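Local coordinates for protein borrelidin polyketide synthase, type I (Streptomyces parvulus, PDB 6OBT) that probably dehydrates beta-hydroxyacyl intermediates as the dehydratase domain of a modular polyketide synthase that builds borrelidin, at residues W86-L91 against D222-H227; H95-D100 against G132-S137; P166-T171 against R201-G206; Q283-D286 against L290-L293. All coordinates share one frame; numbering follows the deposited sequence.

In the fold
The four contacts spread along a dehydratase of the double-hotdog type, antiparallel strands packed round helices such as 83-97. The centre of interaction 1 lies about 6 Å from the centre of the chain; it ties helix 83-97 to the loop ahead of helix 228-236, joining the two dehydratase family regions of the sequence. Interaction 2, about 14 Å away between centres, holds the far end of the same helix to strand 134-142. All four segments of interactions 3 and 4 lie in the second region, their centres about 14 Å apart and their nearest atoms about 5 Å. Interaction 4 also touches interaction 1, Leu226 CD2 lying 4.0 Å from Leu293 CD2. The centres of interactions 2 and 3 are about 34 Å apart.

Interaction 1 of 4, residues W86-L91 against D222-H227; sequences WVELAL and DAYGLH
Glu88 reaches out from helix 83-97 and lays its carboxylate along the backbone of Tyr224, Gly225 and Leu226, so that each oxygen takes a different amide N-H. The side chain leaves the helix with CG roughly anti to the backbone N (chi1 151°) and then bends at chi2, which turns both oxygens to the loop. OE1 accepts from Gly225 N at 2.7 Å through its syn lone pair. OE2 accepts from Leu226 N at 3.0 Å; that bond is almost straight, 177° at the hydrogen, but its donor stands 30° out of the carboxylate plane, still on the syn side. Two successive amides thus grip the two oxygens of one carboxylate.

Tyr224 is turned with its ring edge to the acid: OE1 lies near the ring plane, 3.9 Å from CD1, and 3.5 Å from Tyr224 CB. The Tyr224 and Phe44 rings meet edge-to-face. Leu226 sends its side chain off the other way, to Phe231 of helix 228-236, whose first turn is capped by the neighbouring His227.

OE1 has a further hydrogen bond with His42 NE2. The acid is buried yet met by three hydrogen bonds, which would be expected to stabilise negative charge on it and to fix its rotation. Through it, helix 83-97 is joined to the loop that leads into helix 228-236.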
loop_
_atom_site.group_PDB
_atom_site.type_symbol
_atom_site.label_atom_id
_atom_site.label_comp_id
_atom_site.label_asym_id
_atom_site.label_seq_id
_atom_site.Cartn_x
_atom_site.Cartn_y
_atom_site.Cartn_z
ATOM N N TRP A 86 -16.149 8.579 7.071
ATOM C CA TRP A 86 -15.172 7.755 7.774
ATOM C C TRP A 86 -15.835 6.552 8.426
ATOM O O TRP A 86 -15.201 5.505 8.569
ATOM C CB TRP A 86 -14.426 8.578 8.817
ATOM C CG TRP A 86 -13.709 9.816 8.237
ATOM C CD1 TRP A 86 -13.943 11.114 8.555
ATOM C CD2 TRP A 86 -12.661 9.824 7.254
ATOM N NE1 TRP A 86 -13.108 11.940 7.827
ATOM C CE2 TRP A 86 -12.313 11.169 7.023
ATOM C CE3 TRP A 86 -11.990 8.819 6.540
ATOM C CZ2 TRP A 86 -11.306 11.542 6.117
ATOM C CZ3 TRP A 86 -10.999 9.184 5.644
ATOM C CH2 TRP A 86 -10.669 10.536 5.436
ATOM N N VAL A 87 -17.111 6.665 8.809
ATOM C CA VAL A 87 -17.797 5.491 9.348
ATOM C C VAL A 87 -18.075 4.484 8.239
ATOM O O VAL A 87 -17.902 3.270 8.422
ATOM C CB VAL A 87 -19.096 5.893 10.077
ATOM C CG1 VAL A 87 -19.728 4.640 10.740
ATOM C CG2 VAL A 87 -18.810 6.956 11.109
ATOM N N GLU A 88 -18.563 4.971 7.093
ATOM C CA GLU A 88 -18.767 4.128 5.921
ATOM C C GLU A 88 -17.500 3.361 5.544
ATOM O O GLU A 88 -17.547 2.147 5.263
ATOM C CB GLU A 88 -19.263 5.017 4.767
ATOM C CG GLU A 88 -18.888 4.551 3.347
ATOM C CD GLU A 88 -19.834 3.483 2.847
ATOM O OE1 GLU A 88 -19.761 3.093 1.664
ATOM O OE2 GLU A 88 -20.661 3.028 3.659
ATOM N N LEU A 89 -16.346 4.048 5.531
ATOM C CA LEU A 89 -15.090 3.365 5.213
ATOM C C LEU A 89 -14.734 2.334 6.276
ATOM O O LEU A 89 -14.233 1.258 5.953
ATOM C CB LEU A 89 -13.952 4.386 5.054
ATOM C CG LEU A 89 -14.098 5.304 3.843
ATOM C CD1 LEU A 89 -12.982 6.369 3.796
ATOM C CD2 LEU A 89 -14.143 4.502 2.564
ATOM N N ALA A 90 -14.961 2.651 7.555
ATOM C CA ALA A 90 -14.695 1.667 8.596
ATOM C C ALA A 90 -15.587 0.440 8.434
ATOM O O ALA A 90 -15.119 -0.697 8.587
ATOM C CB ALA A 90 -14.894 2.296 9.976
ATOM N N LEU A 91 -16.875 0.650 8.115
ATOM C CA LEU A 91 -17.788 -0.477 7.907
ATOM C C LEU A 91 -17.333 -1.337 6.736
ATOM O O LEU A 91 -17.457 -2.571 6.767
ATOM C CB LEU A 91 -19.216 0.029 7.664
ATOM C CG LEU A 91 -19.952 0.529 8.904
ATOM C CD1 LEU A 91 -21.088 1.501 8.537
ATOM C CD2 LEU A 91 -20.519 -0.677 9.656
ATOM N N ASP A 222 -23.413 1.885 -6.434
ATOM C CA ASP A 222 -22.819 0.562 -6.596
ATOM C C ASP A 222 -21.568 0.388 -5.740
ATOM O O ASP A 222 -21.354 -0.683 -5.160
ATOM C CB ASP A 222 -22.502 0.309 -8.070
ATOM C CG ASP A 222 -23.687 -0.242 -8.830
ATOM O OD1 ASP A 222 -24.587 -0.822 -8.189
ATOM O OD2 ASP A 222 -23.722 -0.096 -10.069
ATOM N N ALA A 223 -20.731 1.422 -5.636
ATOM C CA ALA A 223 -19.434 1.252 -4.987
ATOM C C ALA A 223 -19.426 1.758 -3.548
ATOM O O ALA A 223 -18.366 2.126 -3.027
ATOM C CB ALA A 223 -18.339 1.937 -5.804
ATOM N N TYR A 224 -20.579 1.769 -2.892
ATOM C CA TYR A 224 -20.695 2.196 -1.508
ATOM C C TYR A 224 -21.452 1.141 -0.716
ATOM O O TYR A 224 -22.214 0.349 -1.270
ATOM C CB TYR A 224 -21.408 3.548 -1.410
ATOM C CG TYR A 224 -20.665 4.648 -2.120
ATOM C CD1 TYR A 224 -19.679 5.366 -1.465
ATOM C CD2 TYR A 224 -20.962 4.983 -3.438
ATOM C CE1 TYR A 224 -18.985 6.373 -2.095
ATOM C CE2 TYR A 224 -20.271 6.010 -4.087
ATOM C CZ TYR A 224 -19.282 6.696 -3.404
ATOM O OH TYR A 224 -18.574 7.713 -4.023
ATOM N N GLY A 225 -21.214 1.120 0.592
ATOM C CA GLY A 225 -22.025 0.310 1.469
ATOM C C GLY A 225 -23.338 1.060 1.654
ATOM O O GLY A 225 -24.401 0.594 1.222
ATOM N N LEU A 226 -23.251 2.240 2.265
ATOM C CA LEU A 226 -24.351 3.203 2.345
ATOM C C LEU A 226 -23.854 4.535 1.815
ATOM O O LEU A 226 -22.942 5.135 2.403
ATOM C CB LEU A 226 -24.865 3.353 3.780
ATOM C CG LEU A 226 -26.047 4.316 3.969
ATOM C CD1 LEU A 226 -27.248 3.814 3.178
ATOM C CD2 LEU A 226 -26.400 4.460 5.433
ATOM N N HIS A 227 -24.438 4.997 0.703
ATOM C CA HIS A 227 -23.964 6.221 0.059
ATOM C C HIS A 227 -23.831 7.354 1.077
ATOM O O HIS A 227 -24.773 7.601 1.852
ATOM C CB HIS A 227 -24.928 6.656 -1.049
ATOM C CG HIS A 227 -24.374 7.706 -1.961
ATOM N ND1 HIS A 227 -24.336 9.044 -1.624
ATOM C CD2 HIS A 227 -23.841 7.614 -3.204
ATOM C CE1 HIS A 227 -23.791 9.729 -2.617
ATOM N NE2 HIS A 227 -23.483 8.885 -3.590
#

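Interaction 2 of 4, residues H95-D100 against G132-S137; sequences HQAGCD and GTRTVS
Gly132 faces Cys99 just beyond a Schellman motif, the turn that finishes helix 83-97, in which Gly98 takes a positive phi of 90° and two bonds run back into the last helical turn. From Gly132, on the loop before strand 134-142, it is the carbonyl that looks across: its O lies 3.9 Å from Cys99 SG, a packing distance. Thr133 follows with its side chain pointing away from the helix, packing on Ile154 of strand 148-156.

Arg134 supplies most of what segment 132-137 brings to the contact. Its CB points to the helix end, CG is anti to the carbonyl carbon (chi1 -61°), and the chain then runs extended from CG to NE. On the way it passes the thiol, with CG 4.1 Å from Cys99 SG, and it finishes with one face of the guanidinium turned to the Ala97 carbonyl. The methyl of Ala97 touches NH1, CB to NH1 being 3.7 Å. Attraction between the guanidinium and a carbonyl at the helix end is plausible, but the angle is too poor for a hydrogen bond. A long, weak ion pair links NH1 to Glu127 on strand 119-127.

From here strand 134-142 runs on between strands 119-127 and 148-156. At the point of contact, Ala97 O sits over one face of the Arg134 guanidinium, offset toward its rim and 3.3 Å from NH2.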
loop_
_atom_site.group_PDB
_atom_site.type_symbol
_atom_site.label_atom_id
_atom_site.label_comp_id
_atom_site.label_asym_id
_atom_site.label_seq_id
_atom_site.Cartn_x
_atom_site.Cartn_y
_atom_site.Cartn_z
ATOM N N HIS A 95 -15.801 -5.127 7.483
ATOM C CA HIS A 95 -16.443 -6.267 6.848
ATOM C C HIS A 95 -15.435 -7.085 6.052
ATOM O O HIS A 95 -15.433 -8.317 6.123
ATOM C CB HIS A 95 -17.568 -5.797 5.937
ATOM C CG HIS A 95 -18.272 -6.912 5.235
ATOM N ND1 HIS A 95 -19.264 -7.656 5.833
ATOM C CD2 HIS A 95 -18.120 -7.417 3.987
ATOM C CE1 HIS A 95 -19.695 -8.573 4.984
ATOM N NE2 HIS A 95 -19.017 -8.449 3.857
ATOM N N GLN A 96 -14.567 -6.421 5.292
ATOM C CA GLN A 96 -13.548 -7.168 4.559
ATOM C C GLN A 96 -12.571 -7.876 5.486
ATOM O O GLN A 96 -11.936 -8.852 5.066
ATOM C CB GLN A 96 -12.796 -6.239 3.602
ATOM C CG GLN A 96 -13.632 -5.883 2.375
ATOM C CD GLN A 96 -12.827 -5.202 1.282
ATOM O OE1 GLN A 96 -11.780 -4.616 1.538
ATOM N NE2 GLN A 96 -13.322 -5.279 0.051
ATOM N N ALA A 97 -12.433 -7.420 6.729
ATOM C CA ALA A 97 -11.462 -8.001 7.648
ATOM C C ALA A 97 -12.095 -8.983 8.625
ATOM O O ALA A 97 -11.387 -9.531 9.480
ATOM C CB ALA A 97 -10.716 -6.888 8.406
ATOM N N GLY A 98 -13.401 -9.237 8.501
ATOM C CA GLY A 98 -14.115 -10.135 9.380
ATOM C C GLY A 98 -14.720 -9.498 10.610
ATOM O O GLY A 98 -15.155 -10.226 11.506
ATOM N N CYS A 99 -14.755 -8.164 10.689
ATOM C CA CYS A 99 -15.237 -7.429 11.861
ATOM C C CYS A 99 -16.477 -6.640 11.436
ATOM O O CYS A 99 -16.381 -5.516 10.946
ATOM C CB CYS A 99 -14.151 -6.496 12.417
ATOM S SG CYS A 99 -12.707 -7.297 13.175
ATOM N N ASP A 100 -17.647 -7.231 11.631
ATOM C CA ASP A 100 -18.887 -6.650 11.133
ATOM C C ASP A 100 -19.401 -5.488 11.980
ATOM O O ASP A 100 -20.521 -5.017 11.744
ATOM C CB ASP A 100 -19.961 -7.731 11.040
ATOM C CG ASP A 100 -20.356 -8.262 12.397
ATOM O OD1 ASP A 100 -21.537 -8.118 12.779
ATOM O OD2 ASP A 100 -19.474 -8.814 13.088
ATOM N N GLY A 132 -10.700 -11.010 16.912
ATOM C CA GLY A 132 -12.012 -10.427 16.751
ATOM C C GLY A 132 -12.097 -8.945 17.054
ATOM O O GLY A 132 -13.189 -8.372 16.941
ATOM N N THR A 133 -10.989 -8.311 17.441
ATOM C CA THR A 133 -10.951 -6.883 17.746
ATOM C C THR A 133 -9.732 -6.270 17.071
ATOM O O THR A 133 -8.606 -6.737 17.277
ATOM C CB THR A 133 -10.902 -6.635 19.257
ATOM O OG1 THR A 133 -12.138 -7.049 19.855
ATOM C CG2 THR A 133 -10.682 -5.159 19.540
ATOM N N ARG A 134 -9.953 -5.226 16.271
ATOM C CA ARG A 134 -8.893 -4.591 15.504
ATOM C C ARG A 134 -9.013 -3.078 15.608
ATOM O O ARG A 134 -10.112 -2.533 15.705
ATOM C CB ARG A 134 -8.939 -5.024 14.028
ATOM C CG ARG A 134 -8.756 -6.525 13.826
ATOM C CD ARG A 134 -8.492 -6.861 12.373
ATOM N NE ARG A 134 -8.648 -8.286 12.113
ATOM C CZ ARG A 134 -8.250 -8.893 11.000
ATOM N NH1 ARG A 134 -7.657 -8.197 10.036
ATOM N NH2 ARG A 134 -8.455 -10.194 10.849
ATOM N N THR A 135 -7.870 -2.401 15.616
ATOM C CA THR A 135 -7.909 -0.951 15.558
ATOM C C THR A 135 -8.034 -0.489 14.114
ATOM O O THR A 135 -7.673 -1.197 13.174
ATOM C CB THR A 135 -6.654 -0.344 16.173
ATOM O OG1 THR A 135 -5.523 -0.721 15.380
ATOM C CG2 THR A 135 -6.472 -0.851 17.590
ATOM N N VAL A 136 -8.571 0.711 13.942
ATOM C CA VAL A 136 -8.699 1.319 12.625
ATOM C C VAL A 136 -8.385 2.798 12.772
ATOM O O VAL A 136 -8.725 3.417 13.787
ATOM C CB VAL A 136 -10.099 1.089 12.005
ATOM C CG1 VAL A 136 -11.242 1.707 12.866
ATOM C CG2 VAL A 136 -10.146 1.621 10.589
ATOM N N SER A 137 -7.698 3.355 11.781
ATOM C CA SER A 137 -7.439 4.787 11.760
ATOM C C SER A 137 -7.514 5.274 10.325
ATOM O O SER A 137 -7.236 4.525 9.383
ATOM C CB SER A 137 -6.092 5.146 12.404
ATOM O OG SER A 137 -4.982 4.539 11.740
#

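Interaction 3 of 4, residues P166-T171 against R201-G206; sequences PEWPPT and RAWRAG
Trp168 and Trp203 meet obliquely through their six-membered rings, Trp168 CZ2 lying 3.9 Å from Trp203 CZ3. The indole of Trp168 comes off the loop between strands 148-156 and 174-176 with CG anti to the backbone N (chi1 -172°), which carries it over to strand 199-205. The planes stand at 80°, neither a stack nor a clean edge-to-face pair. Trp168 NE1 turns to Glu212 of strand 208-214, the same carboxylate oxygen that receives Arg201 NH2 in a salt bridge.

Pro169 comes next, after a cis peptide bond, and lies over the face of the Trp203 indole. Its CB sits 4.0 Å from the centroid of the six-membered ring and only 16° off the normal, a CH-pi contact, while Pro169 CG comes within 3.5 Å of Trp203 CZ2.

Pro170 moves on along the strand and sets its CB 4.1 Å from the methyl CB of Ala205.

No hydrogen bond crosses between the two segments. The loop is therefore held to strand 199-205, at the surface, by dispersion and CH-pi contacts of proline and indole rings, with one methyl, Ala205 CB, while Trp168 NE1 and Arg201 NH2 find their bonds at Glu212.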
loop_
_atom_site.group_PDB
_atom_site.type_symbol
_atom_site.label_atom_id
_atom_site.label_comp_id
_atom_site.label_asym_id
_atom_site.label_seq_id
_atom_site.Cartn_x
_atom_site.Cartn_y
_atom_site.Cartn_z
ATOM N N PRO A 166 -42.610 -3.022 12.501
ATOM C CA PRO A 166 -43.939 -3.657 12.441
ATOM C C PRO A 166 -45.004 -2.833 11.721
ATOM O O PRO A 166 -45.991 -3.414 11.249
ATOM C CB PRO A 166 -44.290 -3.860 13.923
ATOM C CG PRO A 166 -42.978 -3.697 14.673
ATOM C CD PRO A 166 -42.232 -2.675 13.879
ATOM N N GLU A 167 -44.871 -1.506 11.663
ATOM C CA GLU A 167 -45.787 -0.656 10.899
ATOM C C GLU A 167 -45.077 0.646 10.545
ATOM O O GLU A 167 -44.145 1.074 11.235
ATOM C CB GLU A 167 -47.090 -0.359 11.660
ATOM C CG GLU A 167 -46.946 0.466 12.936
ATOM C CD GLU A 167 -46.620 -0.386 14.144
ATOM O OE1 GLU A 167 -45.648 -1.158 14.080
ATOM O OE2 GLU A 167 -47.355 -0.294 15.152
ATOM N N TRP A 168 -45.534 1.274 9.454
ATOM C CA TRP A 168 -44.955 2.552 9.018
ATOM C C TRP A 168 -46.018 3.488 8.446
ATOM O O TRP A 168 -46.791 3.076 7.559
ATOM C CB TRP A 168 -43.866 2.327 7.979
ATOM C CG TRP A 168 -43.118 3.599 7.659
ATOM C CD1 TRP A 168 -43.282 4.398 6.568
ATOM C CD2 TRP A 168 -42.099 4.207 8.456
ATOM N NE1 TRP A 168 -42.415 5.473 6.629
ATOM C CE2 TRP A 168 -41.684 5.381 7.785
ATOM C CE3 TRP A 168 -41.501 3.880 9.676
ATOM C CZ2 TRP A 168 -40.690 6.214 8.285
ATOM C CZ3 TRP A 168 -40.508 4.717 10.173
ATOM C CH2 TRP A 168 -40.122 5.869 9.482
ATOM N N PRO A 169 -46.092 4.743 8.916
ATOM C CA PRO A 169 -45.311 5.315 10.018
ATOM C C PRO A 169 -45.703 4.692 11.363
ATOM O O PRO A 169 -46.694 3.995 11.418
ATOM C CB PRO A 169 -45.685 6.803 9.986
ATOM C CG PRO A 169 -46.410 7.014 8.702
ATOM C CD PRO A 169 -47.044 5.721 8.366
ATOM N N PRO A 170 -44.912 4.911 12.418
ATOM C CA PRO A 170 -45.401 4.585 13.756
ATOM C C PRO A 170 -46.653 5.395 13.987
ATOM O O PRO A 170 -46.939 6.327 13.241
ATOM C CB PRO A 170 -44.239 4.987 14.671
ATOM C CG PRO A 170 -43.055 5.109 13.781
ATOM C CD PRO A 170 -43.592 5.580 12.466
ATOM N N THR A 171 -47.442 5.015 14.987
ATOM C CA THR A 171 -48.806 5.548 15.048
ATOM C C THR A 171 -49.053 6.237 16.377
ATOM O O THR A 171 -48.414 5.959 17.402
ATOM C CB THR A 171 -49.862 4.477 14.757
ATOM O OG1 THR A 171 -51.183 5.029 14.979
ATOM C CG2 THR A 171 -49.685 3.374 15.663
ATOM N N ARG A 201 -39.941 13.263 4.531
ATOM C CA ARG A 201 -41.044 13.405 5.475
ATOM C C ARG A 201 -40.541 13.075 6.872
ATOM O O ARG A 201 -39.602 12.299 7.029
ATOM C CB ARG A 201 -42.240 12.493 5.114
ATOM C CG ARG A 201 -42.511 12.336 3.618
ATOM C CD ARG A 201 -43.998 12.164 3.336
ATOM N NE ARG A 201 -44.520 10.943 3.939
ATOM C CZ ARG A 201 -44.884 9.866 3.251
ATOM N NH1 ARG A 201 -44.790 9.861 1.928
ATOM N NH2 ARG A 201 -45.344 8.793 3.882
ATOM N N ALA A 202 -41.160 13.679 7.883
ATOM C CA ALA A 202 -40.795 13.394 9.264
ATOM C C ALA A 202 -42.038 13.448 10.151
ATOM O O ALA A 202 -43.009 14.153 9.850
ATOM C CB ALA A 202 -39.716 14.369 9.771
ATOM N N TRP A 203 -42.011 12.660 11.231
ATOM C CA TRP A 203 -43.043 12.667 12.261
ATOM C C TRP A 203 -42.375 12.650 13.626
ATOM O O TRP A 203 -41.284 12.109 13.789
ATOM C CB TRP A 203 -43.984 11.443 12.221
ATOM C CG TRP A 203 -44.664 11.135 10.931
ATOM C CD1 TRP A 203 -45.995 11.313 10.638
ATOM C CD2 TRP A 203 -44.072 10.555 9.766
ATOM N NE1 TRP A 203 -46.257 10.888 9.359
ATOM C CE2 TRP A 203 -45.092 10.418 8.802
ATOM C CE3 TRP A 203 -42.774 10.140 9.442
ATOM C CZ2 TRP A 203 -44.855 9.891 7.535
ATOM C CZ3 TRP A 203 -42.541 9.611 8.181
ATOM C CH2 TRP A 203 -43.579 9.485 7.246
ATOM N N ARG A 204 -43.067 13.194 14.615
ATOM C CA ARG A 204 -42.741 12.935 16.009
ATOM C C ARG A 204 -43.519 11.707 16.461
ATOM O O ARG A 204 -44.745 11.660 16.321
ATOM C CB ARG A 204 -43.082 14.143 16.884
ATOM C CG ARG A 204 -42.901 13.921 18.380
ATOM C CD ARG A 204 -42.840 15.264 19.102
ATOM N NE ARG A 204 -42.929 15.152 20.558
ATOM C CZ ARG A 204 -42.588 16.126 21.401
ATOM N NH1 ARG A 204 -42.136 17.283 20.931
ATOM N NH2 ARG A 204 -42.700 15.947 22.712
ATOM N N ALA A 205 -42.811 10.724 17.000
ATOM C CA ALA A 205 -43.403 9.476 17.476
ATOM C C ALA A 205 -43.068 9.348 18.955
ATOM O O ALA A 205 -41.978 8.887 19.308
ATOM C CB ALA A 205 -42.876 8.282 16.678
ATOM N N GLY A 206 -43.993 9.749 19.815
ATOM C CA GLY A 206 -43.687 9.788 21.234
ATOM C C GLY A 206 -42.511 10.716 21.466
ATOM O O GLY A 206 -42.527 11.885 21.060
#

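Interaction 4 of 4, residues Q283-D286 against L290-L293; sequences QAWD and LPVL
Asp286 and Leu290 close the tip of the hairpin with two bonds between the same residues. Leu290 N donates to Asp286 OD1 at 2.7 Å, meeting the oxygen from above the carboxylate plane, 38° out of it, and Asp286 N returns a bond to Leu290 O at 2.9 Å. The carboxylate can reach back because CG of Asp286 sits between the backbone N and the carbonyl carbon (chi1 66°); OD1 also bonds Ser288 OG in the turn.

Farther from the turn, Ala284 O takes two donors from the same face of its plane, Val292 N at 2.9 Å and Leu293 N at 3.1 Å, and Ala284 N gives its hydrogen to Leu293 O at 2.8 Å.

The side chains pack outward from this ladder. Asp286 and Leu290 run side by side, pointing the same way. Val292 turns its CG2 methyl in against the opposite backbone, above the Trp285-Asp286 peptide. Ala284 and Leu293 share a face of the sheet, CB to CB 4.1 Å. Trp285 brings the edge of its indole past the Leu290 carbonyl carbon and sets CD1 3.8 Å from Pro291 CA; its NE1 is bonded to Glu163 O.

Between the Ala284-Leu293 pair and the Trp285-Pro291 pair the register slips by one residue, leaving Val292 and Leu293 both opposite Ala284. That is a classic beta bulge, here close to the turn of the antiparallel hairpin formed by strands 281-286 and 291-301.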
loop_
_atom_site.group_PDB
_atom_site.type_symbol
_atom_site.label_atom_id
_atom_site.label_comp_id
_atom_site.label_asym_id
_atom_site.label_seq_id
_atom_site.Cartn_x
_atom_site.Cartn_y
_atom_site.Cartn_z
ATOM N N GLN A 283 -31.920 3.747 14.253
ATOM C CA GLN A 283 -32.257 2.526 13.537
ATOM C C GLN A 283 -32.750 2.948 12.167
ATOM O O GLN A 283 -33.544 3.891 12.055
ATOM C CB GLN A 283 -33.365 1.706 14.242
ATOM C CG GLN A 283 -33.063 1.247 15.643
ATOM C CD GLN A 283 -34.320 0.878 16.381
ATOM O OE1 GLN A 283 -34.678 -0.291 16.449
ATOM N NE2 GLN A 283 -35.010 1.874 16.925
ATOM N N ALA A 284 -32.297 2.258 11.131
ATOM C CA ALA A 284 -32.802 2.506 9.787
ATOM C C ALA A 284 -33.190 1.199 9.111
ATOM O O ALA A 284 -32.485 0.195 9.232
ATOM C CB ALA A 284 -31.780 3.231 8.929
ATOM N N TRP A 285 -34.321 1.224 8.401
ATOM C CA TRP A 285 -34.821 0.106 7.605
ATOM C C TRP A 285 -34.986 0.568 6.161
ATOM O O TRP A 285 -35.031 1.770 5.886
ATOM C CB TRP A 285 -36.170 -0.416 8.138
ATOM C CG TRP A 285 -36.153 -0.872 9.573
ATOM C CD1 TRP A 285 -36.019 -2.149 10.018
ATOM C CD2 TRP A 285 -36.275 -0.051 10.747
ATOM N NE1 TRP A 285 -36.049 -2.185 11.392
ATOM C CE2 TRP A 285 -36.189 -0.907 11.864
ATOM C CE3 TRP A 285 -36.439 1.321 10.960
ATOM C CZ2 TRP A 285 -36.290 -0.440 13.176
ATOM C CZ3 TRP A 285 -36.521 1.786 12.267
ATOM C CH2 TRP A 285 -36.463 0.905 13.356
ATOM N N ASP A 286 -35.075 -0.378 5.222
ATOM C CA ASP A 286 -35.441 0.029 3.869
ATOM C C ASP A 286 -36.965 0.184 3.741
ATOM O O ASP A 286 -37.721 0.009 4.701
ATOM C CB ASP A 286 -34.882 -0.949 2.834
ATOM C CG ASP A 286 -35.488 -2.342 2.922
ATOM O OD1 ASP A 286 -36.444 -2.576 3.690
ATOM O OD2 ASP A 286 -34.965 -3.233 2.213
ATOM N N LEU A 290 -36.884 -4.002 5.973
ATOM C CA LEU A 290 -35.749 -4.853 6.298
ATOM C C LEU A 290 -34.633 -4.007 6.898
ATOM O O LEU A 290 -34.439 -2.864 6.487
ATOM C CB LEU A 290 -35.249 -5.562 5.057
ATOM C CG LEU A 290 -36.224 -6.576 4.469
ATOM C CD1 LEU A 290 -35.517 -7.356 3.379
ATOM C CD2 LEU A 290 -36.804 -7.508 5.552
ATOM N N PRO A 291 -33.901 -4.527 7.884
ATOM C CA PRO A 291 -32.905 -3.696 8.566
ATOM C C PRO A 291 -31.800 -3.272 7.604
ATOM O O PRO A 291 -31.459 -3.996 6.662
ATOM C CB PRO A 291 -32.378 -4.624 9.671
ATOM C CG PRO A 291 -33.470 -5.593 9.891
ATOM C CD PRO A 291 -34.068 -5.833 8.542
ATOM N N VAL A 292 -31.283 -2.056 7.815
ATOM C CA VAL A 292 -30.194 -1.510 7.002
ATOM C C VAL A 292 -29.064 -1.030 7.909
ATOM O O VAL A 292 -27.894 -1.360 7.689
ATOM C CB VAL A 292 -30.668 -0.353 6.091
ATOM C CG1 VAL A 292 -29.465 0.248 5.293
ATOM C CG2 VAL A 292 -31.778 -0.794 5.144
ATOM N N LEU A 293 -29.389 -0.241 8.935
ATOM C CA LEU A 293 -28.330 0.387 9.712
ATOM C C LEU A 293 -28.744 0.551 11.164
ATOM O O LEU A 293 -29.896 0.907 11.457
ATOM C CB LEU A 293 -27.950 1.751 9.105
ATOM C CG LEU A 293 -27.012 2.706 9.850
ATOM C CD1 LEU A 293 -25.547 2.291 9.666
ATOM C CD2 LEU A 293 -27.234 4.146 9.382
#